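Local coordinates for protein Alpha/beta hydrolase (Legionella pneumophila subsp. pneumophila str. Philadelphia 1, PDB 4EZI) that is an alpha/beta-hydrolase-fold protein of uncharacterised function, possibly a lipase acting on triacylglycerols, at residues Tyr227-Gln230 with Ser234-Ser237; Leu43-Tyr48 with Leu121-Leu126. All blocks are in the same frame, centred on the assembly; numbering follows the deposited sequence.

Contact 1: residues Tyr227-Gln230 with Ser234-Ser237; sequences YSLQ and SYWS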
loop_
_atom_site.group_PDB
_atom_site.type_symbol
_atom_site.label_atom_id
_atom_site.label_comp_id
_atom_site.label_asym_id
_atom_site.label_seq_id
_atom_site.Cartn_x
_atom_site.Cartn_y
_atom_site.Cartn_z
ATOM N N TYR A 227 15.851 -1.754 -9.246
ATOM C CA TYR A 227 16.648 -2.816 -8.636
ATOM C C TYR A 227 15.787 -4.063 -8.406
ATOM O O TYR A 227 16.171 -5.193 -8.745
ATOM C CB TYR A 227 17.307 -2.321 -7.346
ATOM C CG TYR A 227 18.050 -3.396 -6.610
ATOM C CD1 TYR A 227 19.058 -4.117 -7.211
ATOM C CD2 TYR A 227 17.728 -3.723 -5.315
ATOM C CE1 TYR A 227 19.736 -5.137 -6.545
ATOM C CE2 TYR A 227 18.390 -4.733 -4.638
ATOM C CZ TYR A 227 19.388 -5.454 -5.265
ATOM O OH TYR A 227 20.057 -6.467 -4.596
ATOM N N SER A 228 14.598 -3.858 -7.850
ATOM C CA SER A 228 13.696 -4.959 -7.561
ATOM C C SER A 228 13.157 -5.598 -8.841
ATOM O O SER A 228 13.062 -6.826 -8.938
ATOM C CB SER A 228 12.553 -4.428 -6.677
ATOM O OG SER A 228 11.637 -5.472 -6.375
ATOM N N LEU A 229 12.791 -4.783 -9.833
ATOM C CA LEU A 229 12.259 -5.352 -11.059
ATOM C C LEU A 229 13.313 -6.169 -11.806
ATOM O O LEU A 229 13.021 -7.263 -12.296
ATOM C CB LEU A 229 11.639 -4.278 -11.956
ATOM C CG LEU A 229 10.680 -4.809 -13.021
ATOM C CD1 LEU A 229 9.411 -5.416 -12.384
ATOM C CD2 LEU A 229 10.297 -3.693 -13.970
ATOM N N GLN A 230 14.525 -5.637 -11.920
ATOM C CA GLN A 230 15.581 -6.390 -12.587
ATOM C C GLN A 230 15.901 -7.656 -11.788
ATOM O O GLN A 230 16.139 -8.713 -12.385
ATOM C CB GLN A 230 16.823 -5.519 -12.773
ATOM C CG GLN A 230 18.016 -6.244 -13.366
ATOM C CD GLN A 230 17.802 -6.727 -14.799
ATOM O OE1 GLN A 230 16.859 -6.331 -15.473
ATOM N NE2 GLN A 230 18.689 -7.614 -15.263
ATOM N N SER A 234 14.518 -9.642 -14.627
ATOM C CA SER A 234 15.634 -9.574 -15.564
ATOM C C SER A 234 15.222 -9.081 -16.956
ATOM O O SER A 234 15.626 -9.634 -17.989
ATOM C CB SER A 234 16.359 -10.918 -15.653
ATOM O OG SER A 234 17.633 -10.721 -16.231
ATOM N N TYR A 235 14.466 -7.993 -16.990
ATOM C CA TYR A 235 14.042 -7.424 -18.265
ATOM C C TYR A 235 15.186 -6.755 -19.028
ATOM O O TYR A 235 15.090 -6.585 -20.244
ATOM C CB TYR A 235 12.898 -6.416 -18.083
ATOM C CG TYR A 235 11.581 -6.988 -17.604
ATOM C CD1 TYR A 235 11.076 -8.205 -18.096
ATOM C CD2 TYR A 235 10.821 -6.312 -16.659
ATOM C CE1 TYR A 235 9.834 -8.706 -17.674
ATOM C CE2 TYR A 235 9.593 -6.813 -16.213
ATOM C CZ TYR A 235 9.120 -8.016 -16.718
ATOM O OH TYR A 235 7.928 -8.530 -16.285
ATOM N N TRP A 236 16.247 -6.373 -18.325
ATOM C CA TRP A 236 17.416 -5.755 -18.932
ATOM C C TRP A 236 18.605 -6.724 -18.870
ATOM O O TRP A 236 18.517 -7.793 -18.259
ATOM C CB TRP A 236 17.731 -4.394 -18.266
ATOM C CG TRP A 236 16.595 -3.431 -18.494
ATOM C CD1 TRP A 236 16.432 -2.620 -19.597
ATOM C CD2 TRP A 236 15.439 -3.224 -17.675
ATOM N NE1 TRP A 236 15.254 -1.933 -19.507
ATOM C CE2 TRP A 236 14.625 -2.282 -18.339
ATOM C CE3 TRP A 236 15.015 -3.733 -16.439
ATOM C CZ2 TRP A 236 13.418 -1.828 -17.799
ATOM C CZ3 TRP A 236 13.835 -3.270 -15.903
ATOM C CH2 TRP A 236 13.045 -2.337 -16.586
ATOM N N SER A 237 19.712 -6.360 -19.512
ATOM C CA SER A 237 20.838 -7.287 -19.628
ATOM C C SER A 237 21.502 -7.530 -18.285
ATOM O O SER A 237 22.036 -8.592 -18.043
ATOM C CB SER A 237 21.849 -6.801 -20.656
ATOM O OG SER A 237 22.310 -5.495 -20.359
#
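Q230 and W236 make a local contact at the C-terminal end of helix 218-233, where the side chain of Q230 holds the loop leading to helix 239-242. The evidence is a pair of hydrogen bonds between the side-chain amide of Q230 and the backbone N-H and C=O of W236. W236 N donates to Q230 OE1 at 2.9 Å, in the carbonyl plane and on a lone pair, with an N-H...O angle of 157°. Q230 NE2 returns a bond to W236 O at 3.0 Å, the donor standing well above that carbonyl's plane. With both ends used, the flip of the amide is fixed; the Q230 chain, bent at chi2 (65°), turns the amide onto the loop. S234, first to leave the helix and with positive phi, still donates from N to Q230 O at 2.9 Å. Alongside, L229 CD2 abuts the edges of two rings, 3.8 Å from Y235 CD2 and 4.0 Å from W236 CH2. W236 NE1 is hydrogen-bonded to D289 OD2. Helix 292-299 packs on L229, Y235 and W236, and helix 239-242 touches Q230 and W236; these helices lie between strands 193-197 and 310-314, an insertion consistent with the cap region of alpha/beta hydrolases.

Contact 2: residues Leu43-Tyr48 with Leu121-Leu126; sequences LYKINY and LGDNEL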
loop_
_atom_site.group_PDB
_atom_site.type_symbol
_atom_site.label_atom_id
_atom_site.label_comp_id
_atom_site.label_asym_id
_atom_site.label_seq_id
_atom_site.Cartn_x
_atom_site.Cartn_y
_atom_site.Cartn_z
ATOM N N LEU A 43 -3.994 -7.679 19.369
ATOM C CA LEU A 43 -3.124 -7.773 18.215
ATOM C C LEU A 43 -2.558 -9.173 18.032
ATOM O O LEU A 43 -2.160 -9.813 19.011
ATOM C CB LEU A 43 -1.932 -6.811 18.383
ATOM C CG LEU A 43 -2.193 -5.351 18.670
ATOM C CD1 LEU A 43 -0.878 -4.556 18.688
ATOM C CD2 LEU A 43 -3.077 -4.791 17.645
ATOM N N TYR A 44 -2.451 -9.574 16.760
ATOM C CA TYR A 44 -1.818 -10.818 16.355
ATOM C C TYR A 44 -0.912 -10.552 15.175
ATOM O O TYR A 44 -1.294 -9.835 14.236
ATOM C CB TYR A 44 -2.855 -11.847 15.925
ATOM C CG TYR A 44 -3.708 -12.358 17.063
ATOM C CD1 TYR A 44 -3.248 -13.367 17.892
ATOM C CD2 TYR A 44 -4.964 -11.840 17.300
ATOM C CE1 TYR A 44 -4.019 -13.861 18.934
ATOM C CE2 TYR A 44 -5.741 -12.311 18.375
ATOM C CZ TYR A 44 -5.239 -13.309 19.184
ATOM O OH TYR A 44 -6.007 -13.783 20.229
ATOM N N LYS A 45 0.276 -11.154 15.192
ATOM C CA LYS A 45 1.095 -11.270 13.984
ATOM C C LYS A 45 0.842 -12.642 13.384
ATOM O O LYS A 45 0.906 -13.659 14.109
ATOM C CB LYS A 45 2.594 -11.097 14.314
ATOM C CG LYS A 45 3.527 -11.449 13.161
ATOM C CD LYS A 45 4.963 -10.945 13.411
ATOM C CE LYS A 45 5.705 -11.753 14.391
ATOM N NZ LYS A 45 5.947 -13.028 13.756
ATOM N N ILE A 46 0.534 -12.672 12.090
ATOM C CA ILE A 46 0.256 -13.924 11.425
ATOM C C ILE A 46 1.254 -14.180 10.304
ATOM O O ILE A 46 1.837 -13.264 9.740
ATOM C CB ILE A 46 -1.208 -14.002 10.896
ATOM C CG1 ILE A 46 -1.455 -13.128 9.649
ATOM C CG2 ILE A 46 -2.223 -13.637 11.985
ATOM C CD1 ILE A 46 -2.890 -13.322 9.067
ATOM N N ASN A 47 1.387 -15.463 9.984
ATOM C CA ASN A 47 2.104 -15.930 8.819
ATOM C C ASN A 47 1.156 -16.736 7.952
ATOM O O ASN A 47 0.312 -17.495 8.479
ATOM C CB ASN A 47 3.319 -16.750 9.219
ATOM C CG ASN A 47 4.182 -16.037 10.217
ATOM O OD1 ASN A 47 4.022 -16.199 11.432
ATOM N ND2 ASN A 47 5.109 -15.231 9.719
ATOM N N TYR A 48 1.275 -16.579 6.641
ATOM C CA TYR A 48 0.315 -17.157 5.720
ATOM C C TYR A 48 0.973 -17.527 4.400
ATOM O O TYR A 48 2.004 -16.977 3.996
ATOM C CB TYR A 48 -0.863 -16.192 5.508
ATOM C CG TYR A 48 -0.492 -14.926 4.771
ATOM C CD1 TYR A 48 0.081 -13.840 5.437
ATOM C CD2 TYR A 48 -0.674 -14.820 3.385
ATOM C CE1 TYR A 48 0.418 -12.691 4.766
ATOM C CE2 TYR A 48 -0.319 -13.671 2.707
ATOM C CZ TYR A 48 0.195 -12.590 3.396
ATOM O OH TYR A 48 0.555 -11.432 2.738
ATOM N N LEU A 121 9.530 -8.452 3.119
ATOM C CA LEU A 121 9.540 -7.636 4.329
ATOM C C LEU A 121 8.994 -8.488 5.479
ATOM O O LEU A 121 8.461 -9.581 5.285
ATOM C CB LEU A 121 8.724 -6.368 4.154
ATOM C CG LEU A 121 9.159 -5.474 2.999
ATOM C CD1 LEU A 121 8.121 -4.375 2.765
ATOM C CD2 LEU A 121 10.545 -4.863 3.194
ATOM N N GLY A 122 9.108 -7.973 6.695
ATOM C CA GLY A 122 8.649 -8.727 7.866
ATOM C C GLY A 122 9.368 -10.052 7.988
ATOM O O GLY A 122 10.596 -10.118 7.878
ATOM N N ASP A 123 8.593 -11.105 8.186
ATOM C CA ASP A 123 9.144 -12.450 8.369
ATOM C C ASP A 123 9.389 -13.176 7.054
ATOM O O ASP A 123 9.915 -14.284 7.048
ATOM C CB ASP A 123 8.172 -13.325 9.186
ATOM C CG ASP A 123 7.892 -12.831 10.604
ATOM O OD1 ASP A 123 8.632 -12.001 11.149
ATOM O OD2 ASP A 123 6.911 -13.374 11.198
ATOM N N ASN A 124 8.990 -12.596 5.917
ATOM C CA ASN A 124 9.066 -13.324 4.643
ATOM C C ASN A 124 10.510 -13.572 4.231
ATOM O O ASN A 124 11.348 -12.695 4.320
ATOM C CB ASN A 124 8.349 -12.539 3.559
ATOM C CG ASN A 124 8.367 -13.248 2.231
ATOM O OD1 ASN A 124 8.911 -12.732 1.261
ATOM N ND2 ASN A 124 7.731 -14.418 2.158
ATOM N N GLU A 125 10.788 -14.779 3.742
ATOM C CA GLU A 125 12.161 -15.172 3.486
ATOM C C GLU A 125 12.738 -14.622 2.181
ATOM O O GLU A 125 13.951 -14.660 2.003
ATOM C CB GLU A 125 12.284 -16.696 3.514
ATOM C CG GLU A 125 11.681 -17.365 2.325
ATOM C CD GLU A 125 11.992 -18.851 2.243
ATOM O OE1 GLU A 125 13.050 -19.292 2.754
ATOM O OE2 GLU A 125 11.184 -19.575 1.631
ATOM N N LEU A 126 11.904 -14.130 1.261
ATOM C CA LEU A 126 12.461 -13.497 0.071
ATOM C C LEU A 126 13.298 -12.313 0.526
ATOM O O LEU A 126 12.932 -11.585 1.455
ATOM C CB LEU A 126 11.380 -13.054 -0.912
ATOM C CG LEU A 126 10.473 -14.144 -1.468
ATOM C CD1 LEU A 126 9.294 -13.593 -2.259
ATOM C CD2 LEU A 126 11.248 -15.131 -2.315
HETATM O O HOH W 1 7.412 -15.908 12.137
#
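K45 and N47 converge on one carboxylate oxygen of D123. D123 OD2 receives K45 NZ in a salt bridge at 2.8 Å on its syn lone pair, on the side of OD1, and, in the modelled conformer of N47, accepts N47 ND2 at 3.0 Å on its anti lone pair, away from OD1. The hydrogen bond from N47 ND2 is nearly straight (166°), and OD2 lies almost in the amide plane of N47; the amide and carboxylate planes are only 22° apart, so the two flat groups are close to coplanar. The side chains of K45 and D123 run toward each other from opposite directions, the lysine chain bent at chi3 and chi4 (chi3 75°), and N47 crosses D123 at about a right angle. A water donates to D123 OD2 at 2.7 Å. K45 and N47, two residues apart, both point from strand 41-51 toward the loop after strand 112-116, so D123 pins that loop to the strand. D123 sits in a type II' turn from L121 to N124, with G122 supplying the positive phi. Second-shell bonds anchor this turn: S61 OG pairs with D123 N, and R87 reaches the carbonyl oxygens of G122, N124 and L126. Packing between the segments is slight, about 112 Å² in all. Because R93 makes a salt bridge to D123 OD1, both carboxylate oxygens face a cation, which would be expected to favour the ionised form and makes this surface contact chiefly electrostatic.

In the fold
From the N terminus, contact 2 comes first: strand 41-51, between strands 8-17 and 57-67 of the mixed sheet, is met by the loop following strand 112-116. It closes a 72-residue excursion that includes strands 57-67, 74-80 and 112-116 and helix 99-108. Contact 1 opens only after contact 2 has closed, so the two lie in series and neither nest nor cross. It closes a short loop at the end of helix 218-233, with three residues between its segments. Their centres are 26 Å apart and their nearest atoms about 9 Å, without touching. Contact 2 ties a loop to the antiparallel side of the sheet, whereas contact 1 joins the end of helix 218-233 to the loop before helix 239-242.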